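Local coordinates for titin (PDB 5JDD), which forms part of the elastic titin filament of the muscle I-band, where its tandem immunoglobulin domains probably contribute to a molecular spring, at residues A[91-96]-A[167-172]; A[121-126]-A[160-165]. All blocks are in the same frame, centred on the assembly; numbering follows the deposited sequence.

Contact 1: residues A[91-96]-A[167-172]; sequences LHITKT and DQVSAT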
loop_
_atom_site.group_PDB
_atom_site.type_symbol
_atom_site.label_atom_id
_atom_site.label_comp_id
_atom_site.label_asym_id
_atom_site.label_seq_id
_atom_site.Cartn_x
_atom_site.Cartn_y
_atom_site.Cartn_z
ATOM N N LEU A 91 -3.846 16.893 1.425
ATOM C CA LEU A 91 -3.481 15.498 1.662
ATOM C C LEU A 91 -2.049 15.294 1.213
ATOM O O LEU A 91 -1.692 15.630 0.080
ATOM C CB LEU A 91 -4.385 14.574 0.865
ATOM C CG LEU A 91 -5.885 14.645 1.160
ATOM C CD1 LEU A 91 -6.665 13.691 0.265
ATOM C CD2 LEU A 91 -6.191 14.357 2.626
ATOM N N HIS A 92 -1.219 14.749 2.093
ATOM C CA HIS A 92 0.176 14.531 1.730
ATOM C C HIS A 92 0.787 13.343 2.445
ATOM O O HIS A 92 0.253 12.847 3.440
ATOM C CB HIS A 92 1.007 15.798 1.995
ATOM C CG HIS A 92 1.006 16.242 3.428
ATOM N ND1 HIS A 92 0.029 17.061 3.953
ATOM C CD2 HIS A 92 1.874 15.996 4.441
ATOM C CE1 HIS A 92 0.291 17.298 5.228
ATOM N NE2 HIS A 92 1.406 16.665 5.548
ATOM N N ILE A 93 1.924 12.895 1.928
ATOM C CA ILE A 93 2.653 11.759 2.477
ATOM C C ILE A 93 3.480 12.206 3.681
ATOM O O ILE A 93 4.162 13.234 3.615
ATOM C CB ILE A 93 3.600 11.176 1.418
ATOM C CG1 ILE A 93 2.820 10.696 0.184
ATOM C CG2 ILE A 93 4.429 10.037 1.999
ATOM C CD1 ILE A 93 1.834 9.578 0.465
ATOM N N THR A 94 3.415 11.452 4.782
ATOM C CA THR A 94 4.233 11.764 5.962
ATOM C C THR A 94 5.314 10.723 6.245
ATOM O O THR A 94 6.224 10.976 7.022
ATOM C CB THR A 94 3.399 11.923 7.236
ATOM O OG1 THR A 94 2.864 10.648 7.599
ATOM C CG2 THR A 94 2.253 12.921 7.025
ATOM N N LYS A 95 5.213 9.543 5.639
ATOM C CA LYS A 95 6.275 8.549 5.730
ATOM C C LYS A 95 6.331 7.819 4.395
ATOM O O LYS A 95 5.309 7.339 3.906
ATOM C CB LYS A 95 6.032 7.560 6.875
ATOM C CG LYS A 95 7.180 6.577 7.071
ATOM C CD LYS A 95 6.881 5.565 8.182
ATOM C CE LYS A 95 7.016 6.180 9.564
ATOM N NZ LYS A 95 6.562 5.266 10.656
ATOM N N THR A 96 7.520 7.743 3.797
ATOM C CA THR A 96 7.663 7.140 2.474
ATOM C C THR A 96 7.862 5.638 2.524
ATOM O O THR A 96 8.015 5.030 3.588
ATOM C CB THR A 96 8.834 7.758 1.678
ATOM O OG1 THR A 96 10.078 7.412 2.304
ATOM C CG2 THR A 96 8.694 9.267 1.601
ATOM N N ASP A 167 -0.337 14.334 -4.014
ATOM C CA ASP A 167 0.989 13.836 -3.652
ATOM C C ASP A 167 1.038 12.363 -4.098
ATOM O O ASP A 167 -0.002 11.712 -4.273
ATOM C CB ASP A 167 1.188 13.931 -2.122
ATOM C CG ASP A 167 2.665 14.083 -1.698
ATOM O OD1 ASP A 167 3.563 14.025 -2.568
ATOM O OD2 ASP A 167 2.928 14.265 -0.475
ATOM N N GLN A 168 2.234 11.840 -4.316
ATOM C CA GLN A 168 2.376 10.402 -4.504
ATOM C C GLN A 168 3.750 9.961 -4.042
ATOM O O GLN A 168 4.675 10.765 -3.958
ATOM C CB GLN A 168 2.100 9.996 -5.955
ATOM C CG GLN A 168 3.119 10.460 -6.968
ATOM C CD GLN A 168 2.861 9.867 -8.349
ATOM O OE1 GLN A 168 1.762 9.993 -8.890
ATOM N NE2 GLN A 168 3.870 9.208 -8.916
ATOM N N VAL A 169 3.868 8.683 -3.710
ATOM C CA VAL A 169 5.130 8.112 -3.262
ATOM C C VAL A 169 5.329 6.776 -3.972
ATOM O O VAL A 169 4.374 6.027 -4.165
ATOM C CB VAL A 169 5.165 7.958 -1.711
ATOM C CG1 VAL A 169 4.042 7.050 -1.198
ATOM C CG2 VAL A 169 6.532 7.480 -1.237
ATOM N N SER A 170 6.559 6.496 -4.384
ATOM C CA SER A 170 6.844 5.249 -5.091
ATOM C C SER A 170 8.035 4.515 -4.485
ATOM O O SER A 170 8.909 5.117 -3.849
ATOM C CB SER A 170 7.117 5.504 -6.581
ATOM O OG SER A 170 5.996 6.095 -7.229
ATOM N N ALA A 171 8.069 3.206 -4.713
ATOM C CA ALA A 171 9.223 2.392 -4.356
ATOM C C ALA A 171 9.248 1.182 -5.263
ATOM O O ALA A 171 8.233 0.834 -5.870
ATOM C CB ALA A 171 9.170 1.968 -2.879
ATOM N N THR A 172 10.397 0.523 -5.347
ATOM C CA THR A 172 10.532 -0.631 -6.225
ATOM C C THR A 172 10.609 -1.943 -5.469
ATOM O O THR A 172 11.138 -2.011 -4.355
ATOM C CB THR A 172 11.781 -0.540 -7.104
ATOM O OG1 THR A 172 12.953 -0.542 -6.277
ATOM C CG2 THR A 172 11.736 0.718 -7.944
HETATM O O HOH W 1 4.628 15.233 1.760
#
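D167 reaches across to the backbone of I93 at the edge of the middle immunoglobulin I-set domain, where the opening strand of one sheet, 93-95, passes the start of the last strand, 167-176, of the other. The carboxylate of D167 does the polar work. Its CG stands anti to the backbone N (chi1 -153°), which sends OD2 over to accept the amide of I93 in an almost straight bond, I93 N to D167 OD2 2.9 Å. The proton arrives on the anti side of that oxygen and well out of the carboxylate plane. A water gives OD2 a second bond, 3.0 Å from D167 OD2, and also donates to I93 O, so the carboxylate holds the I93 backbone directly at N and through water at O. OD1 turns back to its own strand and takes a weak bond from Q168 N. H92 lays only its CB against D167 OD2, at 3.5 Å; its ring leads away, with ND1 bonded to T90 O. Q168 turns away from 91-96 and its side chain touches T161. V169 brings apolar contact back, its two methyls divided between two partners. CG1 meets the end of the I93 side chain, V169 CG1 to I93 CD1 3.7 Å, while I93 also packs on V114 and C164 and V169 on C112. Segment 91-96 turns its corner at T94, in a classic beta bulge with T94 and K95 both facing E113. Beyond that corner the other methyl finds T96, with V169 CG2 3.7 Å from T96 CB.

Contact 2: residues A[121-126]-A[160-165]; sequences SMWLKN and YTFVCG
M122 O accepts the amide of V163, the first of three backbone hydrogen bonds that join residues 121-126 to strand 158-164. V163 N lies 2.9 Å from M122 O, in the carbonyl plane. At the hydrogen-bonded pair L124 and T161, both amides and both carbonyls are used: L124 N sits 2.8 Å from T161 O, again in plane, and T161 N reaches L124 O from a tilted position. Each of the three acceptors also receives a CA-H contact, from F162, W123 and Y160 respectively. The hydroxyl of T161 is bonded to S170 OG on the next strand. The K125 chain lies alongside the Y160 ring. It is fully extended, with CG anti to the backbone N (chi1 174°), and its methylenes follow the ring to the hydroxyl, K125 CE to Y160 OH 3.7 Å. Water joins the two ends, accepting from K125 NZ at 2.9 Å and donating to Y160 OH at 2.8 Å; NZ is also bonded to E155 O, and OH to D156 O. On the same face of the sheet W123 and F162 form a T-shaped pair, planes at 69°: the F162 edge leads with CD2, 3.4 Å from W123 CE2, and F162 CB makes a CH-pi contact over the six-membered ring. M122 and V163 pack alongside each other on the other face, where L124 CD1 touches V163 CG2. W123 also packs on F110, L147 and I138 of the facing sheet, an arrangement typical of the core tryptophan on strand C of an immunoglobulin beta-sandwich, here paired with strand F.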
loop_
_atom_site.group_PDB
_atom_site.type_symbol
_atom_site.label_atom_id
_atom_site.label_comp_id
_atom_site.label_asym_id
_atom_site.label_seq_id
_atom_site.Cartn_x
_atom_site.Cartn_y
_atom_site.Cartn_z
ATOM N N SER A 121 -7.617 4.207 -0.482
ATOM C CA SER A 121 -6.506 3.446 -1.040
ATOM C C SER A 121 -6.371 3.679 -2.535
ATOM O O SER A 121 -7.338 3.529 -3.281
ATOM C CB SER A 121 -6.739 1.959 -0.827
ATOM O OG SER A 121 -6.786 1.648 0.543
ATOM N N MET A 122 -5.163 4.002 -2.980
ATOM C CA MET A 122 -4.895 4.075 -4.414
ATOM C C MET A 122 -3.477 3.630 -4.702
ATOM O O MET A 122 -2.528 4.379 -4.480
ATOM C CB MET A 122 -5.116 5.490 -4.951
ATOM C CG MET A 122 -4.918 5.600 -6.475
ATOM S SD MET A 122 -5.982 4.500 -7.447
ATOM C CE MET A 122 -7.603 5.142 -7.056
ATOM N N TRP A 123 -3.350 2.404 -5.201
ATOM C CA TRP A 123 -2.056 1.794 -5.475
ATOM C C TRP A 123 -1.888 1.526 -6.957
ATOM O O TRP A 123 -2.790 0.994 -7.605
ATOM C CB TRP A 123 -1.949 0.467 -4.725
ATOM C CG TRP A 123 -1.860 0.611 -3.233
ATOM C CD1 TRP A 123 -2.894 0.588 -2.337
ATOM C CD2 TRP A 123 -0.667 0.807 -2.473
ATOM N NE1 TRP A 123 -2.408 0.754 -1.057
ATOM C CE2 TRP A 123 -1.044 0.881 -1.109
ATOM C CE3 TRP A 123 0.683 0.912 -2.809
ATOM C CZ2 TRP A 123 -0.109 1.065 -0.081
ATOM C CZ3 TRP A 123 1.613 1.086 -1.790
ATOM C CH2 TRP A 123 1.209 1.166 -0.442
ATOM N N LEU A 124 -0.716 1.866 -7.488
ATOM C CA LEU A 124 -0.406 1.610 -8.891
ATOM C C LEU A 124 0.792 0.683 -9.001
ATOM O O LEU A 124 1.678 0.699 -8.142
ATOM C CB LEU A 124 -0.065 2.910 -9.630
ATOM C CG LEU A 124 -0.859 4.172 -9.316
ATOM C CD1 LEU A 124 -0.319 5.342 -10.149
ATOM C CD2 LEU A 124 -2.340 3.957 -9.596
ATOM N N LYS A 125 0.808 -0.116 -10.061
ATOM C CA LYS A 125 1.983 -0.886 -10.452
ATOM C C LYS A 125 2.381 -0.363 -11.827
ATOM O O LYS A 125 1.607 -0.473 -12.779
ATOM C CB LYS A 125 1.660 -2.381 -10.549
ATOM C CG LYS A 125 2.821 -3.229 -11.095
ATOM C CD LYS A 125 2.399 -4.672 -11.292
ATOM C CE LYS A 125 3.576 -5.500 -11.810
ATOM N NZ LYS A 125 3.194 -6.910 -12.123
ATOM N N ASN A 126 3.576 0.204 -11.937
ATOM C CA ASN A 126 4.017 0.820 -13.191
ATOM C C ASN A 126 2.958 1.740 -13.801
ATOM O O ASN A 126 2.731 1.730 -15.013
ATOM C CB ASN A 126 4.468 -0.252 -14.200
ATOM C CG ASN A 126 5.663 -1.060 -13.711
ATOM O OD1 ASN A 126 6.486 -0.572 -12.934
ATOM N ND2 ASN A 126 5.772 -2.294 -14.186
ATOM N N TYR A 160 6.003 0.498 -7.555
ATOM C CA TYR A 160 4.688 0.601 -6.933
ATOM C C TYR A 160 4.496 1.991 -6.365
ATOM O O TYR A 160 5.412 2.567 -5.784
ATOM C CB TYR A 160 4.527 -0.480 -5.857
ATOM C CG TYR A 160 4.481 -1.864 -6.455
ATOM C CD1 TYR A 160 3.270 -2.448 -6.803
ATOM C CD2 TYR A 160 5.646 -2.579 -6.693
ATOM C CE1 TYR A 160 3.219 -3.709 -7.372
ATOM C CE2 TYR A 160 5.608 -3.849 -7.257
ATOM C CZ TYR A 160 4.389 -4.398 -7.598
ATOM O OH TYR A 160 4.330 -5.644 -8.156
ATOM N N THR A 161 3.294 2.527 -6.530
ATOM C CA THR A 161 3.026 3.906 -6.158
ATOM C C THR A 161 1.766 3.981 -5.312
ATOM O O THR A 161 0.786 3.309 -5.613
ATOM C CB THR A 161 2.789 4.754 -7.429
ATOM O OG1 THR A 161 3.956 4.719 -8.262
ATOM C CG2 THR A 161 2.459 6.199 -7.077
ATOM N N PHE A 162 1.799 4.788 -4.250
ATOM C CA PHE A 162 0.583 5.172 -3.544
ATOM C C PHE A 162 0.242 6.617 -3.885
ATOM O O PHE A 162 1.098 7.499 -3.796
ATOM C CB PHE A 162 0.734 5.036 -2.025
ATOM C CG PHE A 162 -0.554 5.269 -1.292
ATOM C CD1 PHE A 162 -0.877 6.525 -0.805
ATOM C CD2 PHE A 162 -1.478 4.251 -1.162
ATOM C CE1 PHE A 162 -2.086 6.753 -0.156
ATOM C CE2 PHE A 162 -2.687 4.464 -0.518
ATOM C CZ PHE A 162 -3.002 5.724 -0.007
ATOM N N VAL A 163 -1.002 6.856 -4.301
ATOM C CA VAL A 163 -1.474 8.208 -4.607
ATOM C C VAL A 163 -2.275 8.770 -3.440
ATOM O O VAL A 163 -3.249 8.163 -2.989
ATOM C CB VAL A 163 -2.344 8.231 -5.871
ATOM C CG1 VAL A 163 -2.773 9.661 -6.193
ATOM C CG2 VAL A 163 -1.583 7.626 -7.051
ATOM N N CYS A 164 -1.857 9.942 -2.970
ATOM C CA CYS A 164 -2.469 10.588 -1.819
ATOM C C CYS A 164 -2.820 12.021 -2.194
ATOM O O CYS A 164 -1.960 12.915 -2.160
ATOM C CB CYS A 164 -1.464 10.569 -0.666
ATOM S SG CYS A 164 -1.962 11.422 0.830
ATOM N N GLY A 165 -4.073 12.246 -2.569
ATOM C CA GLY A 165 -4.465 13.536 -3.123
ATOM C C GLY A 165 -3.603 13.881 -4.328
ATOM O O GLY A 165 -3.527 13.114 -5.298
HETATM O O HOH W 2 2.586 -7.519 -9.336
#

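Overall arrangement
The two contacts lie in the middle of the three immunoglobulin domains, their centres about 9 Å apart. Along the chain the order is 91-96, 121-126, 160-165, 167-172, so contact 2 falls between the two halves of contact 1. Strands 158-164 and 167-176 are consecutive and antiparallel neighbours in the five-stranded sheet, directly joined by A171 O to Y160 N and by the hydroxyls of S170 and T161. Contact 1 bridges the two sheets of the sandwich, from strand 167-176 to strand 93-95 at the edge of the four-stranded sheet; contact 2 pairs two strands within the five-stranded one, and the pairing of 158-164 with 167-176 connects the two contacts.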